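Local atomic coordinates of cellulase IBT99 (Metagenomes, PDB entry 6WBT), a protein that probably hydrolyses 6-phospho-alpha-glucosides as a family 4 glycosyl hydrolase, binding NAD, a manganese ion and glucose 6-phosphate. Residues I41-E44 with R45-V49; A302-R306 with E307-V311; E387-D390 with A391-L395. All coordinates share one frame; numbering follows the deposited sequence.

The three contacts are all local, each within one continuous run of residues, but they sit at different distances from the site that holds NAD, glucose 6-phosphate and manganese. Contact 1 touches NAD directly, and its Arg45 side chain lies about 10 Å from the bound sugar phosphate. Contact 2, with its centre about 17 Å from that of contact 1, ends the helix that packs against helix 43-60; Ala302 CB meets Lys48 O at 3.5 Å. Contact 3 lies on the opposite side of the chain's centre, its own centre about 36 Å from that of contact 1 and about 47 Å from that of contact 2. Its Glu393 side chain is about 11 Å from the manganese ion.

Contact 1: residues I41-E44 with R45-V49; sequences IDEE and RQNKV. With NAD (nicotinamide-adenine-dinucleotide), chain G.
Asp42 and Arg45 meet at the start of helix 43-60, where Asp42 holds the N-cap position. Their side chains run at about a right angle to each other: Asp42 OD2 lies 3.3 Å from Arg45 CB, touching the root of the arginine and not its charged end. Although the carboxylate and guanidinium planes are only 27° apart, Asp42 OD2 and Arg45 NE are 5.4 Å apart, too far for a salt bridge. With CG anti to the backbone N (chi1 179°) and an extended chain, Arg45 instead reaches along the cofactor. Arg45 NH2 approaches NAD O2A at 2.5 Å in a weak hydrogen bond, the oxygen lying at the edge of the guanidinium, near its plane. Glu295 forms a salt bridge with NH2 as well, and Gly13 O takes NE, which together restrict the turning of the guanidinium. Ile41 spans the adenine, with CD1 3.6 Å from NAD N7A and CG2 3.7 Å from NAD N1A. The first helical turn is closed by Gln46 N to Asp42 O (3.2 Å) and Asn47 N to Glu43 O (3.0 Å). In the Rossmann-type domain, this helix links parallel strands 33-39 and 66-69 as a beta-alpha-beta unit; Gln46 and Asn47 touch Val68 of the latter strand, Val49 packs on helix 17-25, and Arg45 and Val49 both rest on Phe299 of helix 296-306.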
loop_
_atom_site.group_PDB
_atom_site.type_symbol
_atom_site.label_atom_id
_atom_site.label_comp_id
_atom_site.label_asym_id
_atom_site.label_seq_id
_atom_site.Cartn_x
_atom_site.Cartn_y
_atom_site.Cartn_z
ATOM N N ILE A 41 -35.078 8.712 25.246
ATOM C CA ILE A 41 -34.733 9.594 26.356
ATOM C C ILE A 41 -35.811 10.637 26.622
ATOM O O ILE A 41 -35.820 11.242 27.702
ATOM C CB ILE A 41 -33.386 10.301 26.113
ATOM C CG1 ILE A 41 -33.481 11.227 24.902
ATOM C CG2 ILE A 41 -32.274 9.279 25.925
ATOM C CD1 ILE A 41 -32.246 12.064 24.682
ATOM N N ASP A 42 -36.719 10.863 25.676
ATOM C CA ASP A 42 -37.830 11.793 25.852
ATOM C C ASP A 42 -39.076 10.974 26.166
ATOM O O ASP A 42 -39.604 10.272 25.297
ATOM C CB ASP A 42 -38.023 12.652 24.601
ATOM C CG ASP A 42 -38.968 13.833 24.827
ATOM O OD1 ASP A 42 -39.562 13.939 25.922
ATOM O OD2 ASP A 42 -39.113 14.665 23.908
ATOM N N GLU A 43 -39.550 11.067 27.409
ATOM C CA GLU A 43 -40.652 10.214 27.843
ATOM C C GLU A 43 -41.967 10.635 27.200
ATOM O O GLU A 43 -42.716 9.794 26.689
ATOM C CB GLU A 43 -40.764 10.236 29.368
ATOM C CG GLU A 43 -41.718 9.199 29.948
ATOM C CD GLU A 43 -41.665 9.148 31.464
ATOM O OE1 GLU A 43 -41.069 10.065 32.068
ATOM O OE2 GLU A 43 -42.213 8.193 32.051
ATOM N N GLU A 44 -42.265 11.936 27.209
ATOM C CA GLU A 44 -43.558 12.404 26.715
ATOM C C GLU A 44 -43.676 12.234 25.204
ATOM O O GLU A 44 -44.749 11.887 24.696
ATOM C CB GLU A 44 -43.774 13.862 27.112
ATOM C CG GLU A 44 -43.711 14.112 28.611
ATOM C CD GLU A 44 -44.466 13.066 29.410
ATOM O OE1 GLU A 44 -43.814 12.287 30.136
ATOM O OE2 GLU A 44 -45.710 13.018 29.306
ATOM N N ARG A 45 -42.589 12.478 24.469
ATOM C CA ARG A 45 -42.635 12.318 23.018
ATOM C C ARG A 45 -42.814 10.857 22.630
ATOM O O ARG A 45 -43.535 10.546 21.675
ATOM C CB ARG A 45 -41.367 12.889 22.382
ATOM C CG ARG A 45 -41.322 12.753 20.866
ATOM C CD ARG A 45 -39.989 13.219 20.302
ATOM N NE ARG A 45 -39.926 13.057 18.852
ATOM C CZ ARG A 45 -40.236 14.011 17.979
ATOM N NH1 ARG A 45 -40.628 15.203 18.406
ATOM N NH2 ARG A 45 -40.151 13.774 16.677
ATOM N N GLN A 46 -42.167 9.945 23.358
ATOM C CA GLN A 46 -42.280 8.528 23.035
ATOM C C GLN A 46 -43.665 7.988 23.369
ATOM O O GLN A 46 -44.190 7.126 22.653
ATOM C CB GLN A 46 -41.203 7.733 23.773
ATOM C CG GLN A 46 -41.331 6.230 23.612
ATOM C CD GLN A 46 -40.139 5.484 24.163
ATOM O OE1 GLN A 46 -39.364 4.896 23.412
ATOM N NE2 GLN A 46 -39.983 5.503 25.482
ATOM N N ASN A 47 -44.276 8.483 24.448
ATOM C CA ASN A 47 -45.598 7.996 24.829
ATOM C C ASN A 47 -46.656 8.361 23.795
ATOM O O ASN A 47 -47.626 7.616 23.617
ATOM C CB ASN A 47 -45.987 8.540 26.204
ATOM C CG ASN A 47 -45.160 7.937 27.324
ATOM O OD1 ASN A 47 -44.712 8.640 28.229
ATOM N ND2 ASN A 47 -44.951 6.627 27.265
ATOM N N LYS A 48 -46.489 9.492 23.104
ATOM C CA LYS A 48 -47.434 9.855 22.053
ATOM C C LYS A 48 -47.257 8.968 20.827
ATOM O O LYS A 48 -48.243 8.536 20.219
ATOM C CB LYS A 48 -47.264 11.328 21.681
ATOM C CG LYS A 48 -47.475 12.288 22.838
ATOM C CD LYS A 48 -47.159 13.716 22.429
ATOM C CE LYS A 48 -47.263 14.664 23.611
ATOM N NZ LYS A 48 -46.858 16.049 23.245
ATOM N N VAL A 49 -46.007 8.688 20.449
ATOM C CA VAL A 49 -45.758 7.786 19.330
ATOM C C VAL A 49 -46.162 6.363 19.692
ATOM O O VAL A 49 -46.627 5.605 18.832
ATOM C CB VAL A 49 -44.283 7.866 18.897
ATOM C CG1 VAL A 49 -44.037 7.004 17.668
ATOM C CG2 VAL A 49 -43.888 9.309 18.626
HETATM P PA NAD G . -37.236 12.607 15.354
HETATM O O1A NAD G . -36.552 13.836 15.852
HETATM O O2A NAD G . -38.655 12.726 14.907
HETATM O O5B NAD G . -37.121 11.460 16.473
HETATM C C5B NAD G . -35.810 11.080 16.974
HETATM C C4B NAD G . -35.964 10.417 18.321
HETATM O O4B NAD G . -34.656 10.087 18.859
HETATM C C3B NAD G . -36.658 11.254 19.410
HETATM O O3B NAD G . -37.667 10.475 20.040
HETATM C C2B NAD G . -35.521 11.549 20.394
HETATM O O2B NAD G . -35.951 11.821 21.710
HETATM C C1B NAD G . -34.710 10.270 20.253
HETATM N N9A NAD G . -33.353 10.359 20.782
HETATM C C8A NAD G . -32.523 11.450 20.737
HETATM N N7A NAD G . -31.359 11.246 21.302
HETATM C C5A NAD G . -31.426 9.939 21.761
HETATM C C6A NAD G . -30.503 9.132 22.455
HETATM N N6A NAD G . -29.292 9.543 22.819
HETATM N N1A NAD G . -30.886 7.872 22.766
HETATM C C2A NAD G . -32.107 7.466 22.398
HETATM N N3A NAD G . -33.055 8.133 21.745
HETATM C C4A NAD G . -32.652 9.380 21.450
HETATM O O3 NAD G . -36.375 11.983 14.154
HETATM P PN NAD G . -36.788 11.374 12.728
HETATM O O1N NAD G . -37.837 10.332 12.932
HETATM O O2N NAD G . -37.073 12.497 11.787
HETATM O O5D NAD G . -35.412 10.668 12.311
HETATM C C5D NAD G . -34.830 9.722 13.242
HETATM C C4D NAD G . -33.432 9.380 12.792
HETATM O O4D NAD G . -33.504 8.573 11.595
HETATM C C3D NAD G . -32.541 10.573 12.415
HETATM O O3D NAD G . -31.247 10.401 12.979
HETATM C C2D NAD G . -32.503 10.447 10.889
HETATM O O2D NAD G . -31.431 11.132 10.263
HETATM C C1D NAD G . -32.429 8.932 10.743
HETATM N N1N NAD G . -32.737 8.476 9.359
HETATM C C2N NAD G . -31.728 8.022 8.552
HETATM C C3N NAD G . -31.990 7.619 7.251
HETATM C C7N NAD G . -30.844 7.076 6.436
HETATM O O7N NAD G . -30.801 7.302 5.230
HETATM N N7N NAD G . -29.938 6.338 7.062
HETATM C C4N NAD G . -33.289 7.713 6.764
HETATM C C5N NAD G . -34.301 8.138 7.597
HETATM C C6N NAD G . -34.006 8.512 8.890
#

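Contact 2: residues A302-R306 with E307-V311; sequences AEDIR and EGKPV
Backbone bonds join the last helical turn to the loop: Gly308 N donates to Ile305 O (3.2 Å), while Glu307 N makes weak bonds to both Glu303 O and Asp304 O. Gly308 has a positive phi of 75°, a left-handed conformation that glycine adopts readily, and the chain turns away from the helix there. This turn brings Lys309 back beside Asp304. The lysine chain is bent, chi3 being 67°, which carries NZ between two carboxylates. Lys309 NZ lies 3.1 Å from Asp304 OD1, reached on the syn side but 34° out of the carboxylate plane, and 3.2 Å from Glu307 OE1, approached nearly along the C-O bond direction. The three residues thus form a salt-bridge network in which one ammonium group is shared by two carboxylates and probably eases their repulsion. With an alanine in place of Asp304, Lys309 would probably be left with Glu307 as its one partner in this network and its bent chain would be less firmly fixed. Glu303 and Glu307 bring their carboxylates together with the planes nearly perpendicular, a like-charge pair whose fine geometry is uncertain at this resolution. On the apolar side, Val311 CG2 packs at 3.6 Å from Ile305 CG1 and at the same distance from Asp304 CB, while Ile305 also touches Ile52 and Glu55 of helix 43-60. Taken together, these features describe a solvent-facing C-terminal end of helix 296-306, turned by a glycine of positive phi and tied to the following loop by the Asp304-Lys309 ion pair and a small apolar contact.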
loop_
_atom_site.group_PDB
_atom_site.type_symbol
_atom_site.label_atom_id
_atom_site.label_comp_id
_atom_site.label_asym_id
_atom_site.label_seq_id
_atom_site.Cartn_x
_atom_site.Cartn_y
_atom_site.Cartn_z
ATOM N N ALA A 302 -51.624 11.178 17.147
ATOM C CA ALA A 302 -51.627 10.816 18.560
ATOM C C ALA A 302 -52.809 11.448 19.284
ATOM O O ALA A 302 -53.475 10.789 20.092
ATOM C CB ALA A 302 -50.308 11.234 19.213
ATOM N N GLU A 303 -53.090 12.722 19.000
ATOM C CA GLU A 303 -54.242 13.375 19.611
ATOM C C GLU A 303 -55.553 12.818 19.072
ATOM O O GLU A 303 -56.536 12.725 19.816
ATOM C CB GLU A 303 -54.168 14.887 19.385
ATOM C CG GLU A 303 -55.263 15.691 20.077
ATOM C CD GLU A 303 -55.216 15.573 21.591
ATOM O OE1 GLU A 303 -56.284 15.683 22.230
ATOM O OE2 GLU A 303 -54.113 15.372 22.142
ATOM N N ASP A 304 -55.587 12.438 17.792
ATOM C CA ASP A 304 -56.791 11.826 17.235
ATOM C C ASP A 304 -57.076 10.478 17.885
ATOM O O ASP A 304 -58.240 10.113 18.085
ATOM C CB ASP A 304 -56.657 11.673 15.721
ATOM C CG ASP A 304 -56.816 12.986 14.984
ATOM O OD1 ASP A 304 -57.396 13.928 15.564
ATOM O OD2 ASP A 304 -56.372 13.072 13.822
ATOM N N ILE A 305 -56.026 9.720 18.214
ATOM C CA ILE A 305 -56.215 8.454 18.917
ATOM C C ILE A 305 -56.798 8.701 20.301
ATOM O O ILE A 305 -57.738 8.022 20.732
ATOM C CB ILE A 305 -54.888 7.676 18.993
ATOM C CG1 ILE A 305 -54.547 7.061 17.637
ATOM C CG2 ILE A 305 -54.958 6.600 20.068
ATOM C CD1 ILE A 305 -53.236 6.307 17.622
ATOM N N ARG A 306 -56.253 9.686 21.018
ATOM C CA ARG A 306 -56.744 10.002 22.352
ATOM C C ARG A 306 -58.116 10.663 22.332
ATOM O O ARG A 306 -58.748 10.769 23.389
ATOM C CB ARG A 306 -55.737 10.893 23.083
ATOM C CG ARG A 306 -54.361 10.260 23.219
ATOM C CD ARG A 306 -53.619 10.742 24.458
ATOM N NE ARG A 306 -52.844 11.956 24.222
ATOM C CZ ARG A 306 -51.873 12.382 25.025
ATOM N NH1 ARG A 306 -51.213 13.498 24.743
ATOM N NH2 ARG A 306 -51.557 11.687 26.108
ATOM N N GLU A 307 -58.595 11.096 21.167
ATOM C CA GLU A 307 -59.928 11.665 21.030
ATOM C C GLU A 307 -60.928 10.680 20.439
ATOM O O GLU A 307 -62.068 11.065 20.157
ATOM C CB GLU A 307 -59.878 12.934 20.174
ATOM C CG GLU A 307 -59.179 14.109 20.844
ATOM C CD GLU A 307 -59.141 15.350 19.971
ATOM O OE1 GLU A 307 -59.736 15.330 18.874
ATOM O OE2 GLU A 307 -58.513 16.347 20.384
ATOM N N GLY A 308 -60.534 9.423 20.246
ATOM C CA GLY A 308 -61.415 8.425 19.678
ATOM C C GLY A 308 -61.646 8.537 18.188
ATOM O O GLY A 308 -62.306 7.662 17.615
ATOM N N LYS A 309 -61.131 9.578 17.543
ATOM C CA LYS A 309 -61.317 9.746 16.113
ATOM C C LYS A 309 -60.460 8.738 15.345
ATOM O O LYS A 309 -59.403 8.317 15.826
ATOM C CB LYS A 309 -60.957 11.175 15.707
ATOM C CG LYS A 309 -61.892 12.218 16.301
ATOM C CD LYS A 309 -61.165 13.510 16.637
ATOM C CE LYS A 309 -60.675 14.226 15.391
ATOM N NZ LYS A 309 -60.011 15.514 15.733
ATOM N N PRO A 310 -60.891 8.329 14.152
ATOM C CA PRO A 310 -60.133 7.312 13.415
ATOM C C PRO A 310 -58.868 7.893 12.803
ATOM O O PRO A 310 -58.859 9.013 12.289
ATOM C CB PRO A 310 -61.115 6.835 12.338
ATOM C CG PRO A 310 -62.160 7.904 12.230
ATOM C CD PRO A 310 -61.993 8.890 13.349
ATOM N N VAL A 311 -57.793 7.112 12.868
ATOM C CA VAL A 311 -56.473 7.525 12.405
ATOM C C VAL A 311 -56.113 6.716 11.169
ATOM O O VAL A 311 -56.229 5.483 11.168
ATOM C CB VAL A 311 -55.413 7.354 13.506
ATOM C CG1 VAL A 311 -54.014 7.330 12.908
ATOM C CG2 VAL A 311 -55.532 8.472 14.521
#

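Contact 3: residues E387-D390 with A391-L395; sequences EQQD and ACEGL
Gln389 and Glu393 stand one turn apart on a buried part of alpha-helix 380-402, which packs against a second subunit. Main-chain bonds of the i to i+4 pattern carry the contact: Ala391 N to Glu387 O (3.1 Å), Cys392 N to Gln388 O (2.9 Å), Glu393 N to Gln389 O (2.7 Å) and Gly394 N to Asp390 O. The third is almost straight, at 177° about the hydrogen.

Several buried polar ends find partners beyond these residues: Asp390 OD1 forms a salt bridge with Lys156 and Glu387 OE2 one with Lys383, while the Gln388 amide is held at both ends, NE2 by Met414 O and OE1 by Arg416. In packing, Ala391 lies on Gly384 of the second subunit and Leu395 on Phe381 of that subunit, whereas Glu387 and Gln388 each meet their own counterparts there, consistent with a symmetric helix-helix interface.

Among side chains of the contact itself, Gln389 is bent at its second torsion (chi2 -72°), which brings its amide forward along the helix, toward Cys392 and Glu393. Gln389 NE2 comes 2.9 Å from Glu393 OE2, but the N-H is poorly aimed and the pair is not a hydrogen bond; the amide and carboxylate planes are almost perpendicular. On the amide's other branch, Gln389 OE1 lies 3.6 Å from Cys392 SG.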
loop_
_atom_site.group_PDB
_atom_site.type_symbol
_atom_site.label_atom_id
_atom_site.label_comp_id
_atom_site.label_asym_id
_atom_site.label_seq_id
_atom_site.Cartn_x
_atom_site.Cartn_y
_atom_site.Cartn_z
ATOM N N GLU A 387 -11.161 11.092 -0.887
ATOM C CA GLU A 387 -10.032 11.400 -0.014
ATOM C C GLU A 387 -10.261 12.695 0.755
ATOM O O GLU A 387 -9.865 12.812 1.921
ATOM C CB GLU A 387 -8.739 11.486 -0.827
ATOM C CG GLU A 387 -8.176 10.144 -1.280
ATOM C CD GLU A 387 -7.533 9.355 -0.155
ATOM O OE1 GLU A 387 -7.450 9.877 0.977
ATOM O OE2 GLU A 387 -7.104 8.209 -0.405
ATOM N N GLN A 388 -10.899 13.681 0.121
ATOM C CA GLN A 388 -11.161 14.946 0.799
ATOM C C GLN A 388 -12.194 14.771 1.906
ATOM O O GLN A 388 -12.000 15.247 3.031
ATOM C CB GLN A 388 -11.622 15.998 -0.209
ATOM C CG GLN A 388 -11.940 17.348 0.413
ATOM C CD GLN A 388 -12.358 18.380 -0.614
ATOM O OE1 GLN A 388 -12.439 18.087 -1.807
ATOM N NE2 GLN A 388 -12.625 19.596 -0.155
ATOM N N GLN A 389 -13.301 14.087 1.605
ATOM C CA GLN A 389 -14.344 13.891 2.607
ATOM C C GLN A 389 -13.881 12.960 3.719
ATOM O O GLN A 389 -14.197 13.184 4.893
ATOM C CB GLN A 389 -15.611 13.349 1.945
ATOM C CG GLN A 389 -16.717 14.380 1.789
ATOM C CD GLN A 389 -17.374 14.736 3.107
ATOM O OE1 GLN A 389 -17.061 15.760 3.714
ATOM N NE2 GLN A 389 -18.293 13.891 3.558
ATOM N N ASP A 390 -13.136 11.907 3.372
ATOM C CA ASP A 390 -12.647 10.985 4.393
ATOM C C ASP A 390 -11.693 11.687 5.351
ATOM O O ASP A 390 -11.702 11.417 6.558
ATOM C CB ASP A 390 -11.967 9.783 3.739
ATOM C CG ASP A 390 -11.766 8.633 4.704
ATOM O OD1 ASP A 390 -12.774 8.016 5.108
ATOM O OD2 ASP A 390 -10.604 8.345 5.057
ATOM N N ALA A 391 -10.861 12.591 4.831
ATOM C CA ALA A 391 -10.029 13.409 5.705
ATOM C C ALA A 391 -10.882 14.371 6.521
ATOM O O ALA A 391 -10.622 14.585 7.710
ATOM C CB ALA A 391 -8.992 14.172 4.882
ATOM N N CYS A 392 -11.909 14.954 5.898
ATOM C CA CYS A 392 -12.814 15.844 6.618
ATOM C C CYS A 392 -13.527 15.108 7.746
ATOM O O CYS A 392 -13.524 15.557 8.898
ATOM C CB CYS A 392 -13.828 16.450 5.646
ATOM S SG CYS A 392 -15.230 17.258 6.438
ATOM N N GLU A 393 -14.146 13.968 7.430
ATOM C CA GLU A 393 -14.819 13.185 8.460
ATOM C C GLU A 393 -13.827 12.596 9.454
ATOM O O GLU A 393 -14.156 12.436 10.634
ATOM C CB GLU A 393 -15.652 12.077 7.816
ATOM C CG GLU A 393 -16.742 12.586 6.887
ATOM C CD GLU A 393 -17.479 11.464 6.182
ATOM O OE1 GLU A 393 -17.060 10.296 6.323
ATOM O OE2 GLU A 393 -18.475 11.751 5.487
ATOM N N GLY A 394 -12.614 12.272 9.000
ATOM C CA GLY A 394 -11.610 11.753 9.915
ATOM C C GLY A 394 -11.132 12.794 10.909
ATOM O O GLY A 394 -10.949 12.496 12.093
ATOM N N LEU A 395 -10.922 14.028 10.443
ATOM C CA LEU A 395 -10.514 15.100 11.346
ATOM C C LEU A 395 -11.618 15.453 12.333
ATOM O O LEU A 395 -11.329 15.884 13.456
ATOM C CB LEU A 395 -10.104 16.335 10.545
ATOM C CG LEU A 395 -8.819 16.230 9.722
ATOM C CD1 LEU A 395 -8.734 17.369 8.721
ATOM C CD2 LEU A 395 -7.599 16.216 10.627
#